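Glycerol dehydratase (PDB 1R9D) probably dehydrates glycerol without coenzyme B12, as a lyase of the glycyl-radical, pyruvate formate-lyase-like family. Local coordinates at residues 4-9 / 365-370; 286-291 / 340-345; 377-382 / 406-411; 746-751 / 766-771. One frame throughout, in Å; residues are numbered along the deposited sequence.

Contact 1: residues 4-9 / 365-370; sequences KGFSTQ and AAVHVK
Phe6 lays one face of its ring on the CG2 methyl of Val367, which sits almost on the ring normal: the CH-pi distance from Val367 CG2 to the Phe6 centroid is 3.4 Å, 5° off the normal. The two side chains point at each other's segment and cross at about a right angle, while Val367 CG1 touches CB and CG of Phe6. Arg391, Glu394 and Glu398 also pack against the phenyl group. One residue further along the helix, the flat imidazole of His368 is met in two ways. At its edge, NE2 donates to Ser7 OG, 2.9 Å away and only 10° out of the ring plane. Over a face lies Gln9 CB, 3.9 Å from the His368 centroid and displaced toward the rim. Gln9 CG stands between its own backbone N and carbonyl carbon (chi1 69°), and a bend at chi2 folds the amide back so that Gln9 CD lies 3.4 Å from His368 O. There a water donates to Gln9 OE1 and to Val367 O, and Asn14 OD1 accepts from Gln9 NE2. Asp312 of helix 304-317 accepts from His368 ND1, and Glu364, on the same helix as the histidine, ties down the backbone N of Ser7. With both ring nitrogens engaged, the rotation of the imidazole is fixed. The contact thus straps the extended N-terminal segment across the C-terminal end of helix 357-369, with an aspartate-histidine-serine hydrogen-bonded chain as its polar core.

Contact 2: residues 286-291 / 340-345; sequences ARFDQY and QNLIVG
Ala286 and Leu342 form a single beta bridge, their CA atoms 4.3 Å apart: Ala286 N donates to Asn341 O at 3.0 Å, and Ile343 N returns a bond to Ala286 O at 2.8 Å. That carbonyl oxygen is gripped twice, because Phe288 N closes an inverse gamma turn centred on Arg287 and reaches it from the opposite face of its plane. Just beyond, Asp289 turns its carboxylate onto Val344 and Gly345, and Gly345 N donates to OD2 at 2.9 Å, almost straight (174°) but from above the carboxylate plane. Ser359 also bonds this oxygen, and Asp289 CB rests on Val344 CG1. Arg287 bends at chi3 (79°), which swings the guanidinium back to the strand; its NH2 bonds Gly345 O at 3.0 Å, and Asp427 holds NH1 in a salt bridge. A water accepts from Arg287 NE at the guanidinium edge and lies within bonding distance of Asp289 OD1. Phe288 CB packs on Leu342 CG, 3.6 Å away. A bound glycerol lies about 8 Å from the side chain of Asn341. This is the start of helix 288-298, with Arg287 at its N-cap, fastened to strand 341-344, an edge strand of the mixed sheet within this chain.

Contact 3: residues 377-382 / 406-411; sequences SVRIWN and YNDEVI
Asp408 OD2 takes bonds from Arg379 NH2 and from Gln347 NE2. The bond from Arg379 NH2 to Asp408 OD2 is 2.8 Å long and nearly straight (170°), lying in the guanidinium plane but above that of the carboxylate. Arg379 NE meets Asp408 OD1 on its syn side at 2.9 Å, less straight, and completes a side-on, two-nitrogen salt bridge in which the guanidinium and carboxylate planes are 58° apart. Tyr428 also bonds OD1, so each oxygen of this buried carboxylate has a second partner; its ring is further a cation-pi partner of the arginine. The bend at chi3 (50°) brings the arginine's NE and NH2 side onto the acid. Trp381 CB packs on Asp408 CB, 3.5 Å off. Past it, Asn382 N donates to Glu409 OE2 at 3.0 Å, while the Asn382 amide stacks on the carboxylate. At the other end, Tyr406 presents its ring edge to Ser377, with Tyr406 CE1 3.3 Å from Ser377 OG; Cys433 O accepts from the phenol, and Asn341 binds the serine. Between these ends three backbone bonds alternate: Tyr406 N to Val378 O, Ile380 N to Tyr406 O, and Asp408 N to Ile380 O. Asn407 caps helix 408-417 through a weak bond from Glu409 N. These are neighbouring parallel strands of a beta-alpha-beta unit, 375-380 and 404-407 joined through helix 386-397, with the Tyr406 side chain about 9 Å from a bound glycerol.

Contact 4: residues 746-751 / 766-771; sequences AAQKNP and AQFISL
Ala747 CB presses against the ring of Phe768, its nearest atom being CD2 at 3.5 Å, with CE2 at 3.7 Å from the same methyl. One residue along the helix, Gln748 CG comes to the edge of that ring, near its plane and 3.9 Å from Phe768 CE2. The phenyl group gets there because Phe768 CG stands opposite its backbone N (chi1 -171°), which carries the ring out from the short 3-10 turn to the helix. A second apolar patch lies beside it: Ile769 CG2 touches Pro751 CB at 3.9 Å and Pro751 O at 3.8 Å, and Ile769 CD1 also approaches that carbonyl oxygen. Together the two patches join the end of helix 741-749, and Pro751 just past it, to the turn that follows the second strand of the hairpin 758-760/765-767. Gly763, predicted to carry the glycyl radical, lies in the loop of this hairpin; the radical itself is absent from this structure. In the next shell Leu757 touches both Ala747 and Phe768, and Val759 of the hairpin also packs on the phenyl ring. The amide of Gln748 is held by Gln776 and Asn777 of helix 773-781. The 3-10 turn is itself braced by Gln767 O, which accepts from Ser770 N at 2.8 Å and from Ser770 OG at 2.7 Å.

Contacts 2 and 3 are the close pair, their centres 13 Å apart: strands 341-344 and 375-380 are neighbours in one mixed sheet, and Leu342 O probably bonds Ser377 N. Helix 357-369, which joins those strands in sequence, carries one side of contact 1, whose centre lies 18 Å from that of contact 2 and 24 Å from that of contact 3. Along the chain, contact 2 falls within the long span that contact 1 closes; contacts 3 and 4 follow in series. Contacts 1 to 3 lie in the pyruvate formate lyase-like part; contact 4 lies in the glycine-radical part, its centre 23 to 32 Å from theirs. Contacts 2 and 3 thus tie sheet strands near the glycerol, while contact 4 adjoins the hairpin holding the predicted radical glycine.

Contact 1: residues 4-9 / 365-370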
loop_
_atom_site.group_PDB
_atom_site.type_symbol
_atom_site.label_atom_id
_atom_site.label_comp_id
_atom_site.label_asym_id
_atom_site.label_seq_id
_atom_site.Cartn_x
_atom_site.Cartn_y
_atom_site.Cartn_z
ATOM N N LYS A 4 56.798 6.609 -13.740
ATOM C CA LYS A 4 57.433 5.961 -12.602
ATOM C C LYS A 4 57.177 4.458 -12.542
ATOM O O LYS A 4 57.935 3.718 -11.915
ATOM C CB LYS A 4 56.949 6.617 -11.307
ATOM C CG LYS A 4 57.099 8.132 -11.289
ATOM C CD LYS A 4 56.508 8.720 -10.017
ATOM C CE LYS A 4 56.547 10.242 -10.027
ATOM N NZ LYS A 4 55.803 10.813 -8.868
ATOM N N GLY A 5 56.118 4.002 -13.202
ATOM C CA GLY A 5 55.799 2.587 -13.166
ATOM C C GLY A 5 55.075 2.288 -11.867
ATOM O O GLY A 5 54.870 3.190 -11.057
ATOM N N PHE A 6 54.698 1.032 -11.652
ATOM C CA PHE A 6 53.979 0.673 -10.432
ATOM C C PHE A 6 54.750 -0.272 -9.515
ATOM O O PHE A 6 55.612 -1.027 -9.961
ATOM C CB PHE A 6 52.625 0.051 -10.787
ATOM C CG PHE A 6 51.765 0.925 -11.660
ATOM C CD1 PHE A 6 51.839 0.836 -13.047
ATOM C CD2 PHE A 6 50.897 1.854 -11.093
ATOM C CE1 PHE A 6 51.060 1.664 -13.856
ATOM C CE2 PHE A 6 50.114 2.688 -11.895
ATOM C CZ PHE A 6 50.196 2.593 -13.276
ATOM N N SER A 7 54.425 -0.219 -8.224
ATOM C CA SER A 7 55.072 -1.062 -7.225
ATOM C C SER A 7 54.507 -2.478 -7.268
ATOM O O SER A 7 53.482 -2.730 -7.904
ATOM C CB SER A 7 54.871 -0.460 -5.831
ATOM O OG SER A 7 53.494 -0.320 -5.532
ATOM N N THR A 8 55.183 -3.404 -6.589
ATOM C CA THR A 8 54.757 -4.798 -6.554
ATOM C C THR A 8 53.933 -5.102 -5.303
ATOM O O THR A 8 54.307 -4.722 -4.191
ATOM C CB THR A 8 55.975 -5.751 -6.595
ATOM O OG1 THR A 8 56.702 -5.541 -7.814
ATOM C CG2 THR A 8 55.525 -7.205 -6.530
ATOM N N GLN A 9 52.812 -5.791 -5.503
ATOM C CA GLN A 9 51.910 -6.159 -4.417
ATOM C C GLN A 9 52.474 -7.317 -3.599
ATOM O O GLN A 9 53.310 -8.075 -4.086
ATOM C CB GLN A 9 50.538 -6.552 -4.980
ATOM C CG GLN A 9 50.504 -7.855 -5.778
ATOM C CD GLN A 9 51.170 -7.747 -7.138
ATOM O OE1 GLN A 9 51.600 -6.673 -7.550
ATOM N NE2 GLN A 9 51.250 -8.867 -7.845
ATOM N N ALA A 365 46.319 0.240 -6.789
ATOM C CA ALA A 365 45.603 -1.005 -6.510
ATOM C C ALA A 365 45.127 -1.720 -7.769
ATOM O O ALA A 365 45.134 -2.949 -7.831
ATOM C CB ALA A 365 44.411 -0.732 -5.588
ATOM N N ALA A 366 44.710 -0.957 -8.775
ATOM C CA ALA A 366 44.240 -1.566 -10.015
ATOM C C ALA A 366 45.348 -2.396 -10.668
ATOM O O ALA A 366 45.081 -3.446 -11.259
ATOM C CB ALA A 366 43.749 -0.486 -10.980
ATOM N N VAL A 367 46.585 -1.928 -10.554
ATOM C CA VAL A 367 47.720 -2.637 -11.141
ATOM C C VAL A 367 48.182 -3.797 -10.255
ATOM O O VAL A 367 48.701 -4.799 -10.752
ATOM C CB VAL A 367 48.908 -1.690 -11.377
ATOM C CG1 VAL A 367 50.029 -2.433 -12.105
ATOM C CG2 VAL A 367 48.457 -0.493 -12.195
ATOM N N HIS A 368 47.988 -3.660 -8.948
ATOM C CA HIS A 368 48.374 -4.705 -8.000
ATOM C C HIS A 368 47.480 -5.933 -8.116
ATOM O O HIS A 368 47.960 -7.068 -8.108
ATOM C CB HIS A 368 48.291 -4.187 -6.561
ATOM C CG HIS A 368 49.474 -3.379 -6.132
ATOM N ND1 HIS A 368 49.631 -2.925 -4.839
ATOM C CD2 HIS A 368 50.558 -2.946 -6.817
ATOM C CE1 HIS A 368 50.762 -2.248 -4.748
ATOM N NE2 HIS A 368 51.344 -2.245 -5.934
ATOM N N VAL A 369 46.178 -5.692 -8.234
ATOM C CA VAL A 369 45.182 -6.754 -8.306
ATOM C C VAL A 369 44.838 -7.241 -9.713
ATOM O O VAL A 369 44.725 -8.440 -9.948
ATOM C CB VAL A 369 43.885 -6.296 -7.602
ATOM C CG1 VAL A 369 42.834 -7.388 -7.663
ATOM C CG2 VAL A 369 44.195 -5.923 -6.156
ATOM N N LYS A 370 44.655 -6.304 -10.638
ATOM C CA LYS A 370 44.323 -6.627 -12.024
ATOM C C LYS A 370 43.101 -7.529 -12.233
ATOM O O LYS A 370 43.142 -8.477 -13.017
ATOM C CB LYS A 370 45.543 -7.236 -12.729
ATOM C CG LYS A 370 46.754 -6.311 -12.756
ATOM C CD LYS A 370 47.898 -6.881 -13.590
ATOM C CE LYS A 370 49.099 -5.945 -13.585
ATOM N NZ LYS A 370 50.183 -6.425 -14.493
HETATM O O HOH W 1 51.232 -5.952 -10.388
#

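Contact 2: residues 286-291 / 340-345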
loop_
_atom_site.group_PDB
_atom_site.type_symbol
_atom_site.label_atom_id
_atom_site.label_comp_id
_atom_site.label_asym_id
_atom_site.label_seq_id
_atom_site.Cartn_x
_atom_site.Cartn_y
_atom_site.Cartn_z
ATOM N N ALA A 286 31.787 5.085 -5.318
ATOM C CA ALA A 286 31.934 6.478 -5.740
ATOM C C ALA A 286 33.248 7.119 -5.280
ATOM O O ALA A 286 34.314 6.546 -5.492
ATOM C CB ALA A 286 30.741 7.302 -5.267
ATOM N N ARG A 287 33.175 8.288 -4.641
ATOM C CA ARG A 287 34.383 9.015 -4.229
ATOM C C ARG A 287 35.147 8.461 -3.029
ATOM O O ARG A 287 35.355 9.153 -2.029
ATOM C CB ARG A 287 34.048 10.491 -3.987
ATOM C CG ARG A 287 33.293 11.149 -5.134
ATOM C CD ARG A 287 33.345 12.665 -5.042
ATOM N NE ARG A 287 34.614 13.213 -5.527
ATOM C CZ ARG A 287 34.924 14.507 -5.504
ATOM N NH1 ARG A 287 34.060 15.384 -5.011
ATOM N NH2 ARG A 287 36.085 14.933 -5.997
ATOM N N PHE A 288 35.586 7.217 -3.164
ATOM C CA PHE A 288 36.334 6.497 -2.137
ATOM C C PHE A 288 37.516 7.312 -1.605
ATOM O O PHE A 288 37.756 7.363 -0.397
ATOM C CB PHE A 288 36.837 5.183 -2.743
ATOM C CG PHE A 288 37.490 4.248 -1.761
ATOM C CD1 PHE A 288 36.722 3.414 -0.952
ATOM C CD2 PHE A 288 38.879 4.151 -1.697
ATOM C CE1 PHE A 288 37.332 2.487 -0.097
ATOM C CE2 PHE A 288 39.497 3.232 -0.848
ATOM C CZ PHE A 288 38.721 2.397 -0.050
ATOM N N ASP A 289 38.250 7.955 -2.506
ATOM C CA ASP A 289 39.408 8.741 -2.104
ATOM C C ASP A 289 39.051 9.933 -1.223
ATOM O O ASP A 289 39.854 10.359 -0.394
ATOM C CB ASP A 289 40.199 9.199 -3.342
ATOM C CG ASP A 289 39.437 10.202 -4.207
ATOM O OD1 ASP A 289 38.187 10.174 -4.220
ATOM O OD2 ASP A 289 40.105 11.002 -4.895
ATOM N N GLN A 290 37.843 10.456 -1.376
ATOM C CA GLN A 290 37.430 11.600 -0.579
ATOM C C GLN A 290 37.007 11.251 0.849
ATOM O O GLN A 290 37.368 11.967 1.784
ATOM C CB GLN A 290 36.307 12.350 -1.294
ATOM C CG GLN A 290 36.720 12.858 -2.677
ATOM C CD GLN A 290 37.956 13.742 -2.625
ATOM O OE1 GLN A 290 37.996 14.723 -1.886
ATOM N NE2 GLN A 290 38.972 13.398 -3.416
ATOM N N TYR A 291 36.251 10.174 1.035
ATOM C CA TYR A 291 35.840 9.826 2.395
ATOM C C TYR A 291 36.812 8.907 3.133
ATOM O O TYR A 291 36.735 8.777 4.353
ATOM C CB TYR A 291 34.409 9.245 2.422
ATOM C CG TYR A 291 34.124 8.048 1.538
ATOM C CD1 TYR A 291 34.596 6.775 1.863
ATOM C CD2 TYR A 291 33.342 8.183 0.388
ATOM C CE1 TYR A 291 34.293 5.664 1.067
ATOM C CE2 TYR A 291 33.036 7.081 -0.416
ATOM C CZ TYR A 291 33.515 5.827 -0.073
ATOM O OH TYR A 291 33.223 4.744 -0.873
ATOM N N GLN A 340 30.434 -2.017 -9.863
ATOM C CA GLN A 340 30.675 -1.203 -8.675
ATOM C C GLN A 340 31.680 -0.107 -9.023
ATOM O O GLN A 340 32.897 -0.302 -8.930
ATOM C CB GLN A 340 31.207 -2.096 -7.550
ATOM C CG GLN A 340 30.277 -3.266 -7.254
ATOM C CD GLN A 340 30.961 -4.390 -6.501
ATOM O OE1 GLN A 340 30.650 -4.657 -5.338
ATOM N NE2 GLN A 340 31.902 -5.054 -7.164
ATOM N N ASN A 341 31.170 1.056 -9.423
ATOM C CA ASN A 341 32.039 2.148 -9.821
ATOM C C ASN A 341 32.654 2.898 -8.650
ATOM O O ASN A 341 31.962 3.310 -7.714
ATOM C CB ASN A 341 31.277 3.128 -10.730
ATOM C CG ASN A 341 32.207 3.924 -11.635
ATOM O OD1 ASN A 341 33.016 4.717 -11.167
ATOM N ND2 ASN A 341 32.103 3.696 -12.940
ATOM N N LEU A 342 33.970 3.061 -8.711
ATOM C CA LEU A 342 34.726 3.774 -7.686
ATOM C C LEU A 342 35.514 4.832 -8.448
ATOM O O LEU A 342 36.262 4.511 -9.366
ATOM C CB LEU A 342 35.663 2.803 -6.952
ATOM C CG LEU A 342 36.456 3.330 -5.752
ATOM C CD1 LEU A 342 36.845 2.159 -4.836
ATOM C CD2 LEU A 342 37.692 4.078 -6.236
ATOM N N ILE A 343 35.344 6.096 -8.071
ATOM C CA ILE A 343 36.009 7.184 -8.777
ATOM C C ILE A 343 36.955 7.996 -7.892
ATOM O O ILE A 343 36.731 8.132 -6.690
ATOM C CB ILE A 343 34.927 8.114 -9.402
ATOM C CG1 ILE A 343 35.542 9.053 -10.441
ATOM C CG2 ILE A 343 34.246 8.918 -8.311
ATOM C CD1 ILE A 343 34.515 9.570 -11.435
ATOM N N VAL A 344 38.028 8.517 -8.483
ATOM C CA VAL A 344 38.968 9.330 -7.728
ATOM C C VAL A 344 39.313 10.615 -8.473
ATOM O O VAL A 344 39.130 10.711 -9.691
ATOM C CB VAL A 344 40.277 8.554 -7.384
ATOM C CG1 VAL A 344 39.935 7.322 -6.555
ATOM C CG2 VAL A 344 41.029 8.168 -8.651
ATOM N N GLY A 345 39.792 11.603 -7.727
ATOM C CA GLY A 345 40.149 12.881 -8.319
ATOM C C GLY A 345 38.948 13.796 -8.458
ATOM O O GLY A 345 37.862 13.487 -7.963
HETATM O O HOH W 2 36.664 11.404 -6.323
#

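Contact 3: residues 377-382 / 406-411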
loop_
_atom_site.group_PDB
_atom_site.type_symbol
_atom_site.label_atom_id
_atom_site.label_comp_id
_atom_site.label_asym_id
_atom_site.label_seq_id
_atom_site.Cartn_x
_atom_site.Cartn_y
_atom_site.Cartn_z
ATOM N N SER A 377 37.486 4.669 -11.951
ATOM C CA SER A 377 37.268 5.842 -12.785
ATOM C C SER A 377 38.000 7.056 -12.238
ATOM O O SER A 377 38.411 7.074 -11.081
ATOM C CB SER A 377 35.771 6.153 -12.826
ATOM O OG SER A 377 35.025 5.034 -13.271
ATOM N N VAL A 378 38.162 8.079 -13.075
ATOM C CA VAL A 378 38.808 9.304 -12.638
ATOM C C VAL A 378 38.023 10.505 -13.170
ATOM O O VAL A 378 37.473 10.466 -14.271
ATOM C CB VAL A 378 40.284 9.417 -13.132
ATOM C CG1 VAL A 378 41.106 8.225 -12.628
ATOM C CG2 VAL A 378 40.329 9.501 -14.653
ATOM N N ARG A 379 37.941 11.554 -12.367
ATOM C CA ARG A 379 37.255 12.771 -12.786
ATOM C C ARG A 379 38.331 13.700 -13.324
ATOM O O ARG A 379 39.430 13.764 -12.774
ATOM C CB ARG A 379 36.535 13.421 -11.603
ATOM C CG ARG A 379 35.202 12.773 -11.273
ATOM C CD ARG A 379 34.548 13.402 -10.051
ATOM N NE ARG A 379 34.508 14.858 -10.148
ATOM C CZ ARG A 379 33.883 15.644 -9.280
ATOM N NH1 ARG A 379 33.234 15.110 -8.252
ATOM N NH2 ARG A 379 33.924 16.966 -9.428
ATOM N N ILE A 380 38.015 14.413 -14.400
ATOM C CA ILE A 380 38.954 15.335 -15.026
ATOM C C ILE A 380 38.283 16.698 -15.159
ATOM O O ILE A 380 37.109 16.774 -15.503
ATOM C CB ILE A 380 39.340 14.844 -16.449
ATOM C CG1 ILE A 380 40.016 13.469 -16.368
ATOM C CG2 ILE A 380 40.240 15.860 -17.143
ATOM C CD1 ILE A 380 41.326 13.461 -15.597
ATOM N N TRP A 381 39.011 17.766 -14.854
ATOM C CA TRP A 381 38.461 19.105 -15.003
ATOM C C TRP A 381 39.556 20.062 -15.465
ATOM O O TRP A 381 40.702 19.650 -15.642
ATOM C CB TRP A 381 37.789 19.588 -13.705
ATOM C CG TRP A 381 38.689 19.873 -12.547
ATOM C CD1 TRP A 381 39.486 18.985 -11.876
ATOM C CD2 TRP A 381 38.820 21.126 -11.865
ATOM N NE1 TRP A 381 40.100 19.611 -10.811
ATOM C CE2 TRP A 381 39.706 20.925 -10.783
ATOM C CE3 TRP A 381 38.269 22.399 -12.063
ATOM C CZ2 TRP A 381 40.054 21.952 -9.900
ATOM C CZ3 TRP A 381 38.615 23.423 -11.183
ATOM C CH2 TRP A 381 39.500 23.191 -10.114
ATOM N N ASN A 382 39.210 21.327 -15.687
ATOM C CA ASN A 382 40.194 22.293 -16.174
ATOM C C ASN A 382 41.489 22.380 -15.372
ATOM O O ASN A 382 42.557 22.606 -15.946
ATOM C CB ASN A 382 39.577 23.694 -16.279
ATOM C CG ASN A 382 38.700 23.861 -17.513
ATOM O OD1 ASN A 382 38.313 24.981 -17.869
ATOM N ND2 ASN A 382 38.376 22.753 -18.166
ATOM N N TYR A 406 35.937 10.815 -16.867
ATOM C CA TYR A 406 34.696 11.594 -16.835
ATOM C C TYR A 406 34.965 13.085 -16.805
ATOM O O TYR A 406 35.851 13.553 -16.089
ATOM C CB TYR A 406 33.847 11.183 -15.630
ATOM C CG TYR A 406 33.439 9.738 -15.703
ATOM C CD1 TYR A 406 34.272 8.734 -15.207
ATOM C CD2 TYR A 406 32.256 9.366 -16.328
ATOM C CE1 TYR A 406 33.932 7.393 -15.342
ATOM C CE2 TYR A 406 31.903 8.028 -16.467
ATOM C CZ TYR A 406 32.751 7.048 -15.972
ATOM O OH TYR A 406 32.415 5.725 -16.119
ATOM N N ASN A 407 34.165 13.828 -17.567
ATOM C CA ASN A 407 34.327 15.274 -17.713
ATOM C C ASN A 407 33.498 16.161 -16.780
ATOM O O ASN A 407 32.309 16.345 -16.987
ATOM C CB ASN A 407 34.033 15.633 -19.176
ATOM C CG ASN A 407 34.366 17.069 -19.511
ATOM O OD1 ASN A 407 35.035 17.758 -18.743
ATOM N ND2 ASN A 407 33.918 17.522 -20.680
ATOM N N ASP A 408 34.148 16.708 -15.757
ATOM C CA ASP A 408 33.506 17.606 -14.791
ATOM C C ASP A 408 32.849 18.797 -15.487
ATOM O O ASP A 408 31.777 19.254 -15.089
ATOM C CB ASP A 408 34.549 18.184 -13.838
ATOM C CG ASP A 408 34.861 17.279 -12.662
ATOM O OD1 ASP A 408 34.603 16.060 -12.731
ATOM O OD2 ASP A 408 35.391 17.815 -11.662
ATOM N N GLU A 409 33.521 19.305 -16.515
ATOM C CA GLU A 409 33.051 20.487 -17.236
ATOM C C GLU A 409 31.681 20.345 -17.888
ATOM O O GLU A 409 30.982 21.337 -18.085
ATOM C CB GLU A 409 34.103 20.907 -18.267
ATOM C CG GLU A 409 35.505 21.159 -17.676
ATOM C CD GLU A 409 35.553 22.308 -16.676
ATOM O OE1 GLU A 409 34.870 23.331 -16.908
ATOM O OE2 GLU A 409 36.291 22.203 -15.666
ATOM N N VAL A 410 31.295 19.120 -18.232
ATOM C CA VAL A 410 29.983 18.869 -18.824
ATOM C C VAL A 410 29.026 18.333 -17.758
ATOM O O VAL A 410 27.883 18.776 -17.639
ATOM C CB VAL A 410 30.052 17.818 -19.971
ATOM C CG1 VAL A 410 28.645 17.360 -20.356
ATOM C CG2 VAL A 410 30.743 18.413 -21.181
ATOM N N ILE A 411 29.511 17.385 -16.966
ATOM C CA ILE A 411 28.684 16.757 -15.945
ATOM C C ILE A 411 28.114 17.680 -14.871
ATOM O O ILE A 411 26.932 17.587 -14.544
ATOM C CB ILE A 411 29.448 15.588 -15.284
ATOM C CG1 ILE A 411 29.690 14.500 -16.333
ATOM C CG2 ILE A 411 28.653 15.035 -14.100
ATOM C CD1 ILE A 411 30.579 13.362 -15.857
HETATM O O HOH W 3 37.574 18.265 -18.211
#

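Contact 4: residues 746-751 / 766-771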
loop_
_atom_site.group_PDB
_atom_site.type_symbol
_atom_site.label_atom_id
_atom_site.label_comp_id
_atom_site.label_asym_id
_atom_site.label_seq_id
_atom_site.Cartn_x
_atom_site.Cartn_y
_atom_site.Cartn_z
ATOM N N ALA A 746 44.062 -15.652 -29.294
ATOM C CA ALA A 746 44.695 -16.793 -28.639
ATOM C C ALA A 746 43.853 -17.248 -27.450
ATOM O O ALA A 746 43.775 -18.444 -27.153
ATOM C CB ALA A 746 46.091 -16.416 -28.177
ATOM N N ALA A 747 43.225 -16.283 -26.780
ATOM C CA ALA A 747 42.384 -16.557 -25.621
ATOM C C ALA A 747 41.131 -17.335 -26.001
ATOM O O ALA A 747 40.604 -18.106 -25.195
ATOM C CB ALA A 747 41.997 -15.250 -24.934
ATOM N N GLN A 748 40.643 -17.130 -27.220
ATOM C CA GLN A 748 39.456 -17.846 -27.673
ATOM C C GLN A 748 39.791 -19.304 -27.970
ATOM O O GLN A 748 38.971 -20.198 -27.745
ATOM C CB GLN A 748 38.875 -17.201 -28.934
ATOM C CG GLN A 748 38.306 -15.810 -28.726
ATOM C CD GLN A 748 37.536 -15.329 -29.936
ATOM O OE1 GLN A 748 38.094 -15.200 -31.030
ATOM N NE2 GLN A 748 36.246 -15.065 -29.751
ATOM N N LYS A 749 40.999 -19.537 -28.474
ATOM C CA LYS A 749 41.438 -20.887 -28.814
ATOM C C LYS A 749 41.878 -21.705 -27.600
ATOM O O LYS A 749 41.595 -22.902 -27.521
ATOM C CB LYS A 749 42.579 -20.827 -29.837
ATOM C CG LYS A 749 42.157 -20.301 -31.203
ATOM C CD LYS A 749 43.315 -20.331 -32.193
ATOM C CE LYS A 749 42.887 -19.819 -33.564
ATOM N NZ LYS A 749 44.004 -19.846 -34.555
ATOM N N ASN A 750 42.568 -21.063 -26.663
ATOM C CA ASN A 750 43.047 -21.739 -25.458
ATOM C C ASN A 750 42.738 -20.921 -24.201
ATOM O O ASN A 750 43.640 -20.370 -23.570
ATOM C CB ASN A 750 44.556 -21.985 -25.564
ATOM C CG ASN A 750 44.912 -22.975 -26.663
ATOM O OD1 ASN A 750 44.668 -24.179 -26.536
ATOM N ND2 ASN A 750 45.480 -22.472 -27.755
ATOM N N PRO A 751 41.453 -20.847 -23.814
ATOM C CA PRO A 751 40.976 -20.105 -22.638
ATOM C C PRO A 751 41.787 -20.381 -21.378
ATOM O O PRO A 751 42.139 -19.468 -20.628
ATOM C CB PRO A 751 39.532 -20.578 -22.494
ATOM C CG PRO A 751 39.131 -20.876 -23.893
ATOM C CD PRO A 751 40.345 -21.583 -24.449
ATOM N N ALA A 766 36.043 -6.943 -17.944
ATOM C CA ALA A 766 35.655 -8.307 -17.623
ATOM C C ALA A 766 36.750 -9.297 -17.951
ATOM O O ALA A 766 37.669 -8.999 -18.712
ATOM C CB ALA A 766 34.390 -8.685 -18.388
ATOM N N GLN A 767 36.643 -10.476 -17.350
ATOM C CA GLN A 767 37.579 -11.556 -17.609
ATOM C C GLN A 767 37.154 -12.028 -18.993
ATOM O O GLN A 767 36.061 -12.578 -19.169
ATOM C CB GLN A 767 37.387 -12.666 -16.573
ATOM C CG GLN A 767 38.151 -13.946 -16.855
ATOM C CD GLN A 767 37.871 -15.014 -15.811
ATOM O OE1 GLN A 767 36.734 -15.169 -15.360
ATOM N NE2 GLN A 767 38.902 -15.766 -15.431
ATOM N N PHE A 768 38.010 -11.788 -19.979
ATOM C CA PHE A 768 37.710 -12.144 -21.357
ATOM C C PHE A 768 37.099 -13.532 -21.566
ATOM O O PHE A 768 36.104 -13.668 -22.281
ATOM C CB PHE A 768 38.972 -12.000 -22.213
ATOM C CG PHE A 768 38.726 -12.148 -23.686
ATOM C CD1 PHE A 768 38.049 -11.159 -24.394
ATOM C CD2 PHE A 768 39.150 -13.288 -24.364
ATOM C CE1 PHE A 768 37.800 -11.301 -25.760
ATOM C CE2 PHE A 768 38.905 -13.439 -25.727
ATOM C CZ PHE A 768 38.229 -12.444 -26.426
ATOM N N ILE A 769 37.676 -14.560 -20.945
ATOM C CA ILE A 769 37.165 -15.916 -21.130
ATOM C C ILE A 769 35.810 -16.201 -20.485
ATOM O O ILE A 769 35.251 -17.282 -20.677
ATOM C CB ILE A 769 38.184 -16.991 -20.641
ATOM C CG1 ILE A 769 38.392 -16.884 -19.130
ATOM C CG2 ILE A 769 39.506 -16.821 -21.377
ATOM C CD1 ILE A 769 39.234 -18.015 -18.550
ATOM N N SER A 770 35.275 -15.246 -19.727
ATOM C CA SER A 770 33.973 -15.445 -19.089
ATOM C C SER A 770 32.859 -14.928 -19.992
ATOM O O SER A 770 31.679 -15.179 -19.747
ATOM C CB SER A 770 33.908 -14.723 -17.735
ATOM O OG SER A 770 33.806 -13.313 -17.895
ATOM N N LEU A 771 33.246 -14.215 -21.046
ATOM C CA LEU A 771 32.294 -13.636 -21.992
ATOM C C LEU A 771 31.852 -14.592 -23.091
ATOM O O LEU A 771 32.640 -15.405 -23.570
ATOM C CB LEU A 771 32.914 -12.406 -22.657
ATOM C CG LEU A 771 33.287 -11.218 -21.780
ATOM C CD1 LEU A 771 34.101 -10.221 -22.602
ATOM C CD2 LEU A 771 32.019 -10.566 -21.246
#